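Local atomic coordinates of mandelate racemase/muconate lactonizing enzyme-like protein (Roseovarius sp. TM1035, PDB entry 3RCY), a protein that is probably a magnesium-dependent enzyme of the enolase superfamily, related to mandelate racemase and muconate lactonizing enzyme, with its own substrate and reaction uncertain. Residues I10-P15 with A373-N378; K121-I126 with P330-C335; Q224-Y229 with V253-A258. All coordinates share one frame; numbering follows the deposited sequence.

Contact 1: I10-P15 with A373-N378; sequences IVTAPP and ALARAN
Ala13 and Thr12 both address the backbone carbonyl of Asn378, in the loop that follows helix 372-376. Ala13 N donates to Asn378 O over 2.9 Å with an N-H...O angle of 167°, the donor tilted 26° from the carbonyl plane. With chi1 at -174° the Thr12 hydroxyl points off the strand, opposite its backbone N, into the gap between two carbonyls, where OG1 lies 3.0 Å from Asn378 O and 3.1 Å from Ala375 O. Its single proton can serve one of them at a time, so these are alternative hydrogen bonds.

A water adds an indirect link between the backbones, donating to Val11 O at 2.7 Å and to Ala375 O at 2.9 Å. Ala375 O also accepts the backbone N-H of Asn378, so this carbonyl takes a bond from the water and one from Asn378, with the Thr12 hydroxyl also within reach.

The apolar part lies on the same side of the strand as the Thr12 side chain. Ile10 CG2 rests on Ala375 CB at 3.9 Å. The other branch of Ile10 crosses the Arg376 side chain at about a right angle, and its CG1 lies 3.5 Å above one face of the guanidinium, offset toward the rim. The extended Arg376 chain brings that group back to the strand, while its NE forms a salt bridge with Glu372.

The arrangement ties the N-terminal domain to the C-terminal tail, consistent with the capping domain of enolase-superfamily proteins, to which both chain ends contribute. Strand 4-12 is an outer strand of the three-stranded antiparallel sheet and pairs with strand 24-31; Val11 faces helix 48-63, whereas Thr12 and Ala375 also touch helix 341-346.

Contact 2: K121-I126 with P330-C335; sequences KMNPRI and PNILMC
Asn123 turns its amide beside its own backbone N (chi1 -50°), and Ile332, with CG1 anti to the backbone N (chi1 -176°), sets CG2 over that amide. The two segments lead into strands 126-131 and 335-336, which lie parallel and adjacent in the curled sheet, consistent with the modified TIM barrel of the enolase superfamily. The contact thus joins the loops that enter two neighbouring barrel strands.

Ile332 CG2 lies 3.4 Å from Asn123 ND2, a methyl packed against an amide whose nitrogen spends its hydrogens elsewhere: ND2 donates to Ala326 O and Ile329 O at the end of helix 316-327 and just beyond it. Those bonds fix the rotation of the amide and present one of its faces, over which Ile332 CG2 lies.

Nearer the strands the packing is wholly apolar. Ile126 CG2 reaches Cys335 SG at 3.8 Å and, more loosely, Ile332 CG1 at 4.4 Å; Ala326 of helix 316-327 touches all three side chains.

At the other end, Met122 folds over Pro330. Met122 CG lies 3.7 Å from Pro330 N, and bends at chi2 and chi3 bring the terminal methyl CE back to Pro330 CB at 4.0 Å. Glu72 of the second subunit packs on both residues, and Arg176 of the third subunit donates to Met122 O, placing this end of the contact at subunit interfaces.

The polar link across the loops is a water that donates to both sides, to Asn123 OD1 at 2.7 Å and to Pro330 O at 2.9 Å.

Contact 3: Q224-Y229 with V253-A258; sequences QAIEPY and VRIPVA
The Glu227 carboxylate takes the backbone N-H of Arg254 from above its plane: Arg254 N lies 56° out of it, 2.9 Å from Glu227 OE2, with an N-H...O angle of 163°. Arg254 CG covers that same face, 3.5 Å from Glu227 OE2 and 3.6 Å from Glu227 OE1. The guanidinium of Arg254 is turned 75° from this carboxylate and leads away from it. Its salt bridge is made between chains, with Glu227 of the third subunit. Reciprocally, Glu227 OE2 receives Arg254 NH2 of the fourth subunit, so one oxygen serves a backbone donor within the chain and a charged partner in another.

With a leucine in place of Glu227, Arg254 N would probably lose its acceptor and Arg254 of the fourth subunit its charged mate.

Beneath the polar pair, Glu227 CG packs on Ile255 CG1 at 3.9 Å. Ile226 crosses Ile255 at about a right angle, its CG1 3.7 Å from Ile255 CD1.

The contact joins successive alpha-to-beta turns of the barrel domain. Residues 224-229 lead from helix 216-226 through a 3-10 turn toward strand 233-235, and residues 253-258 run from helix 243-252 into strand 257-259, which lies parallel to that strand; Val253 and Ile255 both also touch Tyr234 on it.

How the contacts relate
Contact 1 belongs to the chain ends and lies apart from the other two, its centre 31 Å from that of contact 2 and 40 Å from that of contact 3. Contacts 2 and 3 both concern connections into barrel strands and both touch the third subunit; their centres are 25 Å apart and their nearest atoms about 7 Å. Neither reaches the bound magnesium ion, about 13 Å from the side chain of Cys335 and about 14 Å from that of Ile226. Contact 3 nevertheless borders the strand carrying the metal ligand Glu235, and strand 257-259 leads toward Glu261, also a ligand. Beyond these two strands, Pro240, Asp241 and Leu263 line a bound ribose.

Contact 1: I10-P15 with A373-N378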
ATOM      1  N   ILE A  10      -7.457 -17.562  46.193  1.00 16.34           N
ATOM      2  CA  ILE A  10      -6.346 -18.227  46.856  1.00 16.85           C
ATOM      3  C   ILE A  10      -5.072 -17.987  46.066  1.00 16.39           C
ATOM      4  O   ILE A  10      -4.973 -18.367  44.898  1.00 16.03           O
ATOM      5  CB  ILE A  10      -6.587 -19.753  47.010  1.00 17.77           C
ATOM      6  CG1 ILE A  10      -7.818 -20.027  47.882  1.00 18.46           C
ATOM      7  CG2 ILE A  10      -5.349 -20.433  47.613  1.00 18.55           C
ATOM      8  CD1 ILE A  10      -8.400 -21.422  47.673  1.00 18.59           C
ATOM      9  N   VAL A  11      -4.109 -17.335  46.704  1.00 16.26           N
ATOM     10  CA  VAL A  11      -2.792 -17.161  46.108  1.00 16.45           C
ATOM     11  C   VAL A  11      -1.871 -18.238  46.662  1.00 16.86           C
ATOM     12  O   VAL A  11      -1.689 -18.343  47.875  1.00 17.31           O
ATOM     13  CB  VAL A  11      -2.226 -15.753  46.376  1.00 16.66           C
ATOM     14  CG1 VAL A  11      -0.837 -15.599  45.750  1.00 14.83           C
ATOM     15  CG2 VAL A  11      -3.189 -14.693  45.830  1.00 15.48           C
ATOM     16  N   THR A  12      -1.308 -19.042  45.765  1.00 16.52           N
ATOM     17  CA  THR A  12      -0.504 -20.184  46.165  1.00 16.50           C
ATOM     18  C   THR A  12       0.877 -20.164  45.520  1.00 17.36           C
ATOM     19  O   THR A  12       1.022 -19.829  44.335  1.00 17.44           O
ATOM     20  CB  THR A  12      -1.264 -21.536  45.940  1.00 15.58           C
ATOM     21  OG1 THR A  12      -0.498 -22.616  46.474  1.00 15.87           O
ATOM     22  CG2 THR A  12      -1.571 -21.793  44.462  1.00 16.17           C
ATOM     23  N   ALA A  13       1.882 -20.524  46.316  1.00 18.21           N
ATOM     24  CA  ALA A  13       3.283 -20.517  45.887  1.00 18.60           C
ATOM     25  C   ALA A  13       3.798 -21.928  45.581  1.00 18.94           C
ATOM     26  O   ALA A  13       3.847 -22.780  46.470  1.00 19.33           O
ATOM     27  CB  ALA A  13       4.155 -19.861  46.953  1.00 18.73           C
ATOM     28  N   PRO A  14       4.195 -22.180  44.324  1.00 19.45           N
ATOM     29  CA  PRO A  14       4.802 -23.471  43.992  1.00 19.90           C
ATOM     30  C   PRO A  14       6.113 -23.632  44.762  1.00 20.80           C
ATOM     31  O   PRO A  14       6.890 -22.675  44.844  1.00 19.76           O
ATOM     32  CB  PRO A  14       5.104 -23.353  42.493  1.00 19.68           C
ATOM     33  CG  PRO A  14       4.238 -22.235  41.998  1.00 25.22           C
ATOM     34  CD  PRO A  14       4.101 -21.290  43.153  1.00 19.41           C
ATOM     35  N   PRO A  15       6.350 -24.829  45.336  1.00 22.58           N
ATOM     36  CA  PRO A  15       7.613 -25.141  46.002  1.00 24.26           C
ATOM     37  C   PRO A  15       8.802 -25.036  45.051  1.00 25.47           C
ATOM     38  O   PRO A  15       8.636 -25.140  43.829  1.00 24.84           O
ATOM     39  CB  PRO A  15       7.425 -26.601  46.444  1.00 24.38           C
ATOM     40  CG  PRO A  15       5.957 -26.766  46.571  1.00 25.47           C
ATOM     41  CD  PRO A  15       5.371 -25.919  45.480  1.00 23.14           C
ATOM     42  N   ALA A 373      -7.042 -27.566  50.003  1.00 19.63           N
ATOM     43  CA  ALA A 373      -6.225 -27.661  51.214  1.00 19.94           C
ATOM     44  C   ALA A 373      -4.726 -27.511  50.913  1.00 19.90           C
ATOM     45  O   ALA A 373      -4.013 -26.798  51.622  1.00 20.33           O
ATOM     46  CB  ALA A 373      -6.510 -28.973  51.970  1.00 20.12           C
ATOM     47  N   LEU A 374      -4.257 -28.173  49.857  1.00 19.11           N
ATOM     48  CA  LEU A 374      -2.864 -28.054  49.428  1.00 18.61           C
ATOM     49  C   LEU A 374      -2.500 -26.617  49.025  1.00 17.99           C
ATOM     50  O   LEU A 374      -1.446 -26.111  49.426  1.00 18.10           O
ATOM     51  CB  LEU A 374      -2.563 -29.020  48.278  1.00 18.49           C
ATOM     52  CG  LEU A 374      -1.136 -29.036  47.711  1.00 21.11           C
ATOM     53  CD1 LEU A 374      -0.115 -29.563  48.734  1.00 18.68           C
ATOM     54  CD2 LEU A 374      -1.097 -29.864  46.435  1.00 18.13           C
ATOM     55  N   ALA A 375      -3.363 -25.965  48.243  1.00 17.20           N
ATOM     56  CA  ALA A 375      -3.128 -24.572  47.845  1.00 17.42           C
ATOM     57  C   ALA A 375      -3.028 -23.651  49.060  1.00 18.21           C
ATOM     58  O   ALA A 375      -2.137 -22.807  49.134  1.00 18.58           O
ATOM     59  CB  ALA A 375      -4.219 -24.081  46.899  1.00 16.95           C
ATOM     60  N   ARG A 376      -3.951 -23.820  50.005  1.00 18.74           N
ATOM     61  CA  ARG A 376      -3.950 -23.028  51.241  1.00 19.72           C
ATOM     62  C   ARG A 376      -2.759 -23.349  52.155  1.00 20.28           C
ATOM     63  O   ARG A 376      -2.284 -22.476  52.884  1.00 20.92           O
ATOM     64  CB  ARG A 376      -5.270 -23.202  51.995  1.00 20.11           C
ATOM     65  CG  ARG A 376      -6.476 -22.666  51.250  1.00 21.52           C
ATOM     66  CD  ARG A 376      -7.699 -22.608  52.153  1.00 20.79           C
ATOM     67  NE  ARG A 376      -8.856 -22.051  51.455  1.00 21.92           N
ATOM     68  CZ  ARG A 376      -9.054 -20.751  51.240  1.00 20.65           C
ATOM     69  NH1 ARG A 376     -10.138 -20.343  50.593  1.00 21.91           N
ATOM     70  NH2 ARG A 376      -8.169 -19.856  51.660  1.00 21.89           N
ATOM     71  N   ALA A 377      -2.271 -24.587  52.103  1.00 20.28           N
ATOM     72  CA  ALA A 377      -1.083 -24.984  52.871  1.00 20.83           C
ATOM     73  C   ALA A 377       0.200 -24.439  52.238  1.00 20.78           C
ATOM     74  O   ALA A 377       1.292 -24.583  52.795  1.00 20.96           O
ATOM     75  CB  ALA A 377      -1.011 -26.510  53.012  1.00 21.03           C
ATOM     76  N   ASN A 378       0.063 -23.801  51.076  1.00 20.19           N
ATOM     77  CA  ASN A 378       1.208 -23.240  50.372  1.00 20.00           C
ATOM     78  C   ASN A 378       1.008 -21.756  50.033  1.00 20.22           C
ATOM     79  O   ASN A 378       0.888 -21.403  48.858  1.00 20.08           O
ATOM     80  CB  ASN A 378       1.515 -24.065  49.109  1.00 19.12           C
ATOM     81  CG  ASN A 378       2.131 -25.418  49.428  1.00 24.63           C
ATOM     82  OD1 ASN A 378       1.423 -26.402  49.670  1.00 19.55           O
ATOM     83  ND2 ASN A 378       3.455 -25.476  49.415  1.00 18.54           N
TER
HETATM   84  O   HOH W   1      -2.368 -20.039  49.801  1.00 14.67           O

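Contact 2: K121-I126 with P330-C335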
ATOM      1  N   LYS A 121     -15.752 -31.749  20.039  1.00 16.48           N
ATOM      2  CA  LYS A 121     -14.386 -32.240  19.971  1.00 18.48           C
ATOM      3  C   LYS A 121     -13.834 -32.139  18.560  1.00 18.19           C
ATOM      4  O   LYS A 121     -14.414 -32.688  17.619  1.00 18.48           O
ATOM      5  CB  LYS A 121     -14.316 -33.687  20.461  1.00 20.75           C
ATOM      6  CG  LYS A 121     -12.892 -34.233  20.610  1.00 29.80           C
ATOM      7  CD  LYS A 121     -12.913 -35.691  21.035  1.00 24.11           C
ATOM      8  CE  LYS A 121     -13.143 -35.816  22.528  1.00 30.14           C
ATOM      9  NZ  LYS A 121     -13.775 -37.128  22.853  1.00 26.71           N
ATOM     10  N   MET A 122     -12.722 -31.427  18.418  1.00 17.62           N
ATOM     11  CA  MET A 122     -11.932 -31.480  17.187  1.00 17.49           C
ATOM     12  C   MET A 122     -10.758 -32.439  17.337  1.00 17.16           C
ATOM     13  O   MET A 122     -10.377 -33.118  16.383  1.00 17.44           O
ATOM     14  CB  MET A 122     -11.390 -30.096  16.798  1.00 17.24           C
ATOM     15  CG  MET A 122     -12.301 -29.258  15.913  1.00 15.25           C
ATOM     16  SD  MET A 122     -13.000 -30.094  14.462  1.00 18.81           S
ATOM     17  CE  MET A 122     -11.552 -30.654  13.583  1.00 14.70           C
ATOM     18  N   ASN A 123     -10.179 -32.477  18.533  1.00 16.20           N
ATOM     19  CA  ASN A 123      -8.888 -33.120  18.748  1.00 16.57           C
ATOM     20  C   ASN A 123      -8.901 -34.160  19.866  1.00 17.87           C
ATOM     21  O   ASN A 123      -8.833 -33.797  21.044  1.00 18.12           O
ATOM     22  CB  ASN A 123      -7.824 -32.053  19.034  1.00 15.62           C
ATOM     23  CG  ASN A 123      -7.837 -30.952  18.006  1.00 20.81           C
ATOM     24  OD1 ASN A 123      -7.531 -31.192  16.844  1.00 15.30           O
ATOM     25  ND2 ASN A 123      -8.228 -29.746  18.415  1.00 14.48           N
ATOM     26  N   PRO A 124      -8.972 -35.453  19.496  1.00 19.00           N
ATOM     27  CA  PRO A 124      -8.930 -36.547  20.478  1.00 19.88           C
ATOM     28  C   PRO A 124      -7.608 -36.604  21.265  1.00 20.28           C
ATOM     29  O   PRO A 124      -7.598 -37.089  22.390  1.00 20.66           O
ATOM     30  CB  PRO A 124      -9.113 -37.809  19.621  1.00 20.29           C
ATOM     31  CG  PRO A 124      -9.716 -37.337  18.336  1.00 26.99           C
ATOM     32  CD  PRO A 124      -9.158 -35.953  18.120  1.00 19.60           C
ATOM     33  N   ARG A 125      -6.512 -36.131  20.670  1.00 20.11           N
ATOM     34  CA  ARG A 125      -5.239 -35.981  21.377  1.00 21.11           C
ATOM     35  C   ARG A 125      -4.575 -34.644  20.986  1.00 20.23           C
ATOM     36  O   ARG A 125      -4.471 -34.301  19.792  1.00 19.52           O
ATOM     37  CB  ARG A 125      -4.287 -37.165  21.118  1.00 23.33           C
ATOM     38  CG  ARG A 125      -4.767 -38.527  21.662  1.00 36.78           C
ATOM     39  CD  ARG A 125      -3.653 -39.318  22.374  1.00 26.66           C
ATOM     40  NE  ARG A 125      -3.416 -38.835  23.734  1.00 36.89           N
ATOM     41  CZ  ARG A 125      -2.456 -39.277  24.551  1.00 28.52           C
ATOM     42  NH1 ARG A 125      -2.333 -38.755  25.769  1.00 36.96           N
ATOM     43  NH2 ARG A 125      -1.611 -40.230  24.160  1.00 37.15           N
ATOM     44  N   ILE A 126      -4.151 -33.904  22.003  1.00 18.29           N
ATOM     45  CA  ILE A 126      -3.561 -32.585  21.816  1.00 17.61           C
ATOM     46  C   ILE A 126      -2.041 -32.674  21.966  1.00 16.74           C
ATOM     47  O   ILE A 126      -1.534 -33.179  22.967  1.00 16.74           O
ATOM     48  CB  ILE A 126      -4.151 -31.572  22.828  1.00 17.45           C
ATOM     49  CG1 ILE A 126      -5.678 -31.466  22.645  1.00 15.23           C
ATOM     50  CG2 ILE A 126      -3.464 -30.213  22.703  1.00 14.96           C
ATOM     51  CD1 ILE A 126      -6.439 -30.991  23.894  1.00 17.99           C
ATOM     52  N   PRO A 330     -10.128 -26.370  15.399  1.00 12.18           N
ATOM     53  CA  PRO A 330      -9.453 -27.104  14.335  1.00 12.15           C
ATOM     54  C   PRO A 330      -8.018 -26.631  14.118  1.00 11.89           C
ATOM     55  O   PRO A 330      -7.183 -27.410  13.670  1.00 11.75           O
ATOM     56  CB  PRO A 330     -10.325 -26.827  13.094  1.00 12.37           C
ATOM     57  CG  PRO A 330     -11.027 -25.560  13.388  1.00 14.08           C
ATOM     58  CD  PRO A 330     -11.223 -25.516  14.885  1.00 12.30           C
ATOM     59  N   ASN A 331      -7.726 -25.384  14.485  1.00 11.95           N
ATOM     60  CA  ASN A 331      -6.401 -24.799  14.248  1.00 11.49           C
ATOM     61  C   ASN A 331      -5.484 -24.777  15.483  1.00 11.51           C
ATOM     62  O   ASN A 331      -4.839 -23.768  15.781  1.00 11.99           O
ATOM     63  CB  ASN A 331      -6.522 -23.402  13.593  1.00 10.33           C
ATOM     64  CG  ASN A 331      -7.350 -22.415  14.429  1.00 12.71           C
ATOM     65  OD1 ASN A 331      -8.264 -22.800  15.145  1.00  9.79           O
ATOM     66  ND2 ASN A 331      -7.040 -21.136  14.307  1.00  9.37           N
ATOM     67  N   ILE A 332      -5.441 -25.889  16.204  1.00 11.61           N
ATOM     68  CA  ILE A 332      -4.511 -26.054  17.331  1.00 11.86           C
ATOM     69  C   ILE A 332      -3.152 -26.490  16.803  1.00 12.53           C
ATOM     70  O   ILE A 332      -3.071 -27.392  15.965  1.00 13.03           O
ATOM     71  CB  ILE A 332      -5.025 -27.099  18.383  1.00 12.13           C
ATOM     72  CG1 ILE A 332      -4.082 -27.188  19.596  1.00 14.71           C
ATOM     73  CG2 ILE A 332      -5.163 -28.495  17.764  1.00 15.26           C
ATOM     74  CD1 ILE A 332      -3.930 -25.889  20.383  1.00 11.98           C
ATOM     75  N   LEU A 333      -2.085 -25.859  17.293  1.00 12.44           N
ATOM     76  CA  LEU A 333      -0.728 -26.334  17.016  1.00 12.70           C
ATOM     77  C   LEU A 333      -0.255 -27.252  18.150  1.00 13.22           C
ATOM     78  O   LEU A 333      -0.040 -28.440  17.938  1.00 13.65           O
ATOM     79  CB  LEU A 333       0.248 -25.161  16.819  1.00 12.27           C
ATOM     80  CG  LEU A 333       1.748 -25.460  16.644  1.00 17.99           C
ATOM     81  CD1 LEU A 333       2.051 -26.500  15.531  1.00 12.02           C
ATOM     82  CD2 LEU A 333       2.469 -24.162  16.370  1.00 11.91           C
ATOM     83  N   MET A 334      -0.101 -26.694  19.350  1.00 13.02           N
ATOM     84  CA  MET A 334       0.327 -27.466  20.517  1.00 13.55           C
ATOM     85  C   MET A 334       0.033 -26.706  21.817  1.00 13.19           C
ATOM     86  O   MET A 334      -0.213 -25.496  21.783  1.00 13.13           O
ATOM     87  CB  MET A 334       1.821 -27.825  20.415  1.00 14.16           C
ATOM     88  CG  MET A 334       2.764 -26.623  20.260  1.00 16.38           C
ATOM     89  SD  MET A 334       4.496 -27.098  20.043  1.00 15.47           S
ATOM     90  CE  MET A 334       4.539 -27.622  18.327  1.00 16.52           C
ATOM     91  N   CYS A 335       0.042 -27.418  22.947  1.00 12.93           N
ATOM     92  CA  CYS A 335      -0.192 -26.811  24.262  1.00 13.31           C
ATOM     93  C   CYS A 335       1.052 -26.859  25.127  1.00 13.61           C
ATOM     94  O   CYS A 335       1.564 -27.939  25.431  1.00 14.00           O
ATOM     95  CB  CYS A 335      -1.337 -27.513  25.002  1.00 13.35           C
ATOM     96  SG  CYS A 335      -2.961 -26.955  24.507  1.00 18.77           S
TER
HETATM   97  O   HOH W   2      -7.667 -30.160  14.318  1.00 39.38           O

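Contact 3: Q224-Y229 with V253-A258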
ATOM      1  N   GLN A 224      18.271 -14.654  11.814  1.00 15.57           N
ATOM      2  CA  GLN A 224      18.948 -15.177  10.634  1.00 15.88           C
ATOM      3  C   GLN A 224      20.028 -16.219  10.979  1.00 15.81           C
ATOM      4  O   GLN A 224      20.240 -17.168  10.224  1.00 15.42           O
ATOM      5  CB  GLN A 224      19.494 -14.039   9.749  1.00 16.85           C
ATOM      6  CG  GLN A 224      20.728 -13.319  10.279  1.00 21.95           C
ATOM      7  CD  GLN A 224      21.090 -12.105   9.432  1.00 18.34           C
ATOM      8  OE1 GLN A 224      22.029 -12.147   8.633  1.00 22.17           O
ATOM      9  NE2 GLN A 224      20.328 -11.025   9.590  1.00 21.69           N
ATOM     10  N   ALA A 225      20.664 -16.052  12.141  1.00 15.53           N
ATOM     11  CA  ALA A 225      21.716 -16.958  12.609  1.00 15.73           C
ATOM     12  C   ALA A 225      21.209 -18.362  12.954  1.00 15.57           C
ATOM     13  O   ALA A 225      21.931 -19.339  12.786  1.00 15.58           O
ATOM     14  CB  ALA A 225      22.445 -16.350  13.806  1.00 15.48           C
ATOM     15  N   ILE A 226      19.969 -18.458  13.423  1.00 15.43           N
ATOM     16  CA  ILE A 226      19.419 -19.742  13.865  1.00 15.55           C
ATOM     17  C   ILE A 226      18.551 -20.423  12.792  1.00 15.37           C
ATOM     18  O   ILE A 226      18.131 -21.564  12.968  1.00 15.16           O
ATOM     19  CB  ILE A 226      18.649 -19.612  15.219  1.00 15.41           C
ATOM     20  CG1 ILE A 226      17.450 -18.662  15.089  1.00 18.73           C
ATOM     21  CG2 ILE A 226      19.600 -19.149  16.340  1.00 18.90           C
ATOM     22  CD1 ILE A 226      16.399 -18.799  16.206  1.00 14.60           C
ATOM     23  N   GLU A 227      18.299 -19.722  11.685  1.00 15.73           N
ATOM     24  CA  GLU A 227      17.584 -20.299  10.524  1.00 16.13           C
ATOM     25  C   GLU A 227      18.034 -21.706  10.077  1.00 16.74           C
ATOM     26  O   GLU A 227      17.179 -22.540   9.787  1.00 16.79           O
ATOM     27  CB  GLU A 227      17.606 -19.343   9.324  1.00 16.10           C
ATOM     28  CG  GLU A 227      16.552 -18.253   9.420  1.00 16.49           C
ATOM     29  CD  GLU A 227      16.727 -17.147   8.397  1.00 16.16           C
ATOM     30  OE1 GLU A 227      17.484 -17.311   7.413  1.00 16.64           O
ATOM     31  OE2 GLU A 227      16.067 -16.107   8.576  1.00 16.93           O
ATOM     32  N   PRO A 228      19.361 -21.972  10.016  1.00 17.11           N
ATOM     33  CA  PRO A 228      19.800 -23.289   9.514  1.00 17.53           C
ATOM     34  C   PRO A 228      19.328 -24.506  10.325  1.00 17.09           C
ATOM     35  O   PRO A 228      19.420 -25.631   9.833  1.00 17.29           O
ATOM     36  CB  PRO A 228      21.335 -23.192   9.558  1.00 17.46           C
ATOM     37  CG  PRO A 228      21.617 -21.724   9.503  1.00 20.57           C
ATOM     38  CD  PRO A 228      20.515 -21.100  10.305  1.00 16.95           C
ATOM     39  N   TYR A 229      18.821 -24.287  11.538  1.00 16.16           N
ATOM     40  CA  TYR A 229      18.428 -25.402  12.407  1.00 16.04           C
ATOM     41  C   TYR A 229      16.940 -25.694  12.325  1.00 16.36           C
ATOM     42  O   TYR A 229      16.418 -26.547  13.057  1.00 16.48           O
ATOM     43  CB  TYR A 229      18.942 -25.172  13.840  1.00 15.75           C
ATOM     44  CG  TYR A 229      20.422 -24.947  13.770  1.00 19.97           C
ATOM     45  CD1 TYR A 229      21.303 -26.028  13.639  1.00 16.16           C
ATOM     46  CD2 TYR A 229      20.941 -23.655  13.710  1.00 15.82           C
ATOM     47  CE1 TYR A 229      22.675 -25.818  13.506  1.00 20.72           C
ATOM     48  CE2 TYR A 229      22.301 -23.439  13.585  1.00 20.46           C
ATOM     49  CZ  TYR A 229      23.158 -24.523  13.483  1.00 16.43           C
ATOM     50  OH  TYR A 229      24.504 -24.292  13.350  1.00 21.53           O
ATOM     51  N   VAL A 253      12.823 -12.643   8.638  1.00 15.90           N
ATOM     52  CA  VAL A 253      13.391 -13.925   9.079  1.00 16.63           C
ATOM     53  C   VAL A 253      12.575 -15.090   8.493  1.00 17.41           C
ATOM     54  O   VAL A 253      11.371 -14.959   8.285  1.00 17.57           O
ATOM     55  CB  VAL A 253      13.511 -14.022  10.634  1.00 16.54           C
ATOM     56  CG1 VAL A 253      14.347 -12.854  11.200  1.00 18.56           C
ATOM     57  CG2 VAL A 253      12.135 -14.070  11.289  1.00 19.40           C
ATOM     58  N   ARG A 254      13.230 -16.215   8.218  1.00 18.17           N
ATOM     59  CA  ARG A 254      12.565 -17.336   7.525  1.00 19.13           C
ATOM     60  C   ARG A 254      11.857 -18.306   8.489  1.00 19.17           C
ATOM     61  O   ARG A 254      11.336 -19.355   8.075  1.00 21.09           O
ATOM     62  CB  ARG A 254      13.555 -18.077   6.611  1.00 20.19           C
ATOM     63  CG  ARG A 254      14.369 -17.165   5.681  1.00 22.07           C
ATOM     64  CD  ARG A 254      14.890 -17.930   4.467  1.00 21.75           C
ATOM     65  NE  ARG A 254      13.804 -18.159   3.512  1.00 21.80           N
ATOM     66  CZ  ARG A 254      13.901 -18.878   2.398  1.00 22.31           C
ATOM     67  NH1 ARG A 254      15.047 -19.464   2.070  1.00 21.98           N
ATOM     68  NH2 ARG A 254      12.838 -19.004   1.605  1.00 22.00           N
ATOM     69  N   ILE A 255      11.811 -17.923   9.761  1.00 16.68           N
ATOM     70  CA  ILE A 255      11.196 -18.698  10.837  1.00 15.09           C
ATOM     71  C   ILE A 255       9.827 -18.094  11.185  1.00 14.00           C
ATOM     72  O   ILE A 255       9.700 -16.875  11.262  1.00 13.72           O
ATOM     73  CB  ILE A 255      12.071 -18.627  12.122  1.00 14.75           C
ATOM     74  CG1 ILE A 255      13.553 -18.856  11.798  1.00  9.05           C
ATOM     75  CG2 ILE A 255      11.579 -19.606  13.204  1.00  8.16           C
ATOM     76  CD1 ILE A 255      14.508 -18.329  12.899  1.00 15.29           C
ATOM     77  N   PRO A 256       8.797 -18.944  11.381  1.00 12.98           N
ATOM     78  CA  PRO A 256       7.493 -18.442  11.824  1.00 12.84           C
ATOM     79  C   PRO A 256       7.584 -17.739  13.167  1.00 12.44           C
ATOM     80  O   PRO A 256       8.256 -18.222  14.091  1.00 12.91           O
ATOM     81  CB  PRO A 256       6.643 -19.713  11.946  1.00 12.72           C
ATOM     82  CG  PRO A 256       7.272 -20.663  10.970  1.00 11.03           C
ATOM     83  CD  PRO A 256       8.750 -20.389  11.090  1.00 12.95           C
ATOM     84  N   VAL A 257       6.924 -16.593  13.268  1.00 11.94           N
ATOM     85  CA  VAL A 257       6.929 -15.822  14.508  1.00 11.72           C
ATOM     86  C   VAL A 257       5.709 -16.209  15.341  1.00 11.55           C
ATOM     87  O   VAL A 257       4.603 -16.348  14.807  1.00 11.16           O
ATOM     88  CB  VAL A 257       6.986 -14.299  14.232  1.00 11.66           C
ATOM     89  CG1 VAL A 257       6.767 -13.482  15.525  1.00  9.16           C
ATOM     90  CG2 VAL A 257       8.331 -13.934  13.577  1.00  9.16           C
ATOM     91  N   ALA A 258       5.941 -16.431  16.632  1.00 10.99           N
ATOM     92  CA  ALA A 258       4.893 -16.769  17.580  1.00 11.34           C
ATOM     93  C   ALA A 258       4.850 -15.687  18.637  1.00 11.93           C
ATOM     94  O   ALA A 258       5.891 -15.197  19.080  1.00 12.48           O
ATOM     95  CB  ALA A 258       5.163 -18.132  18.233  1.00 10.91           C
TER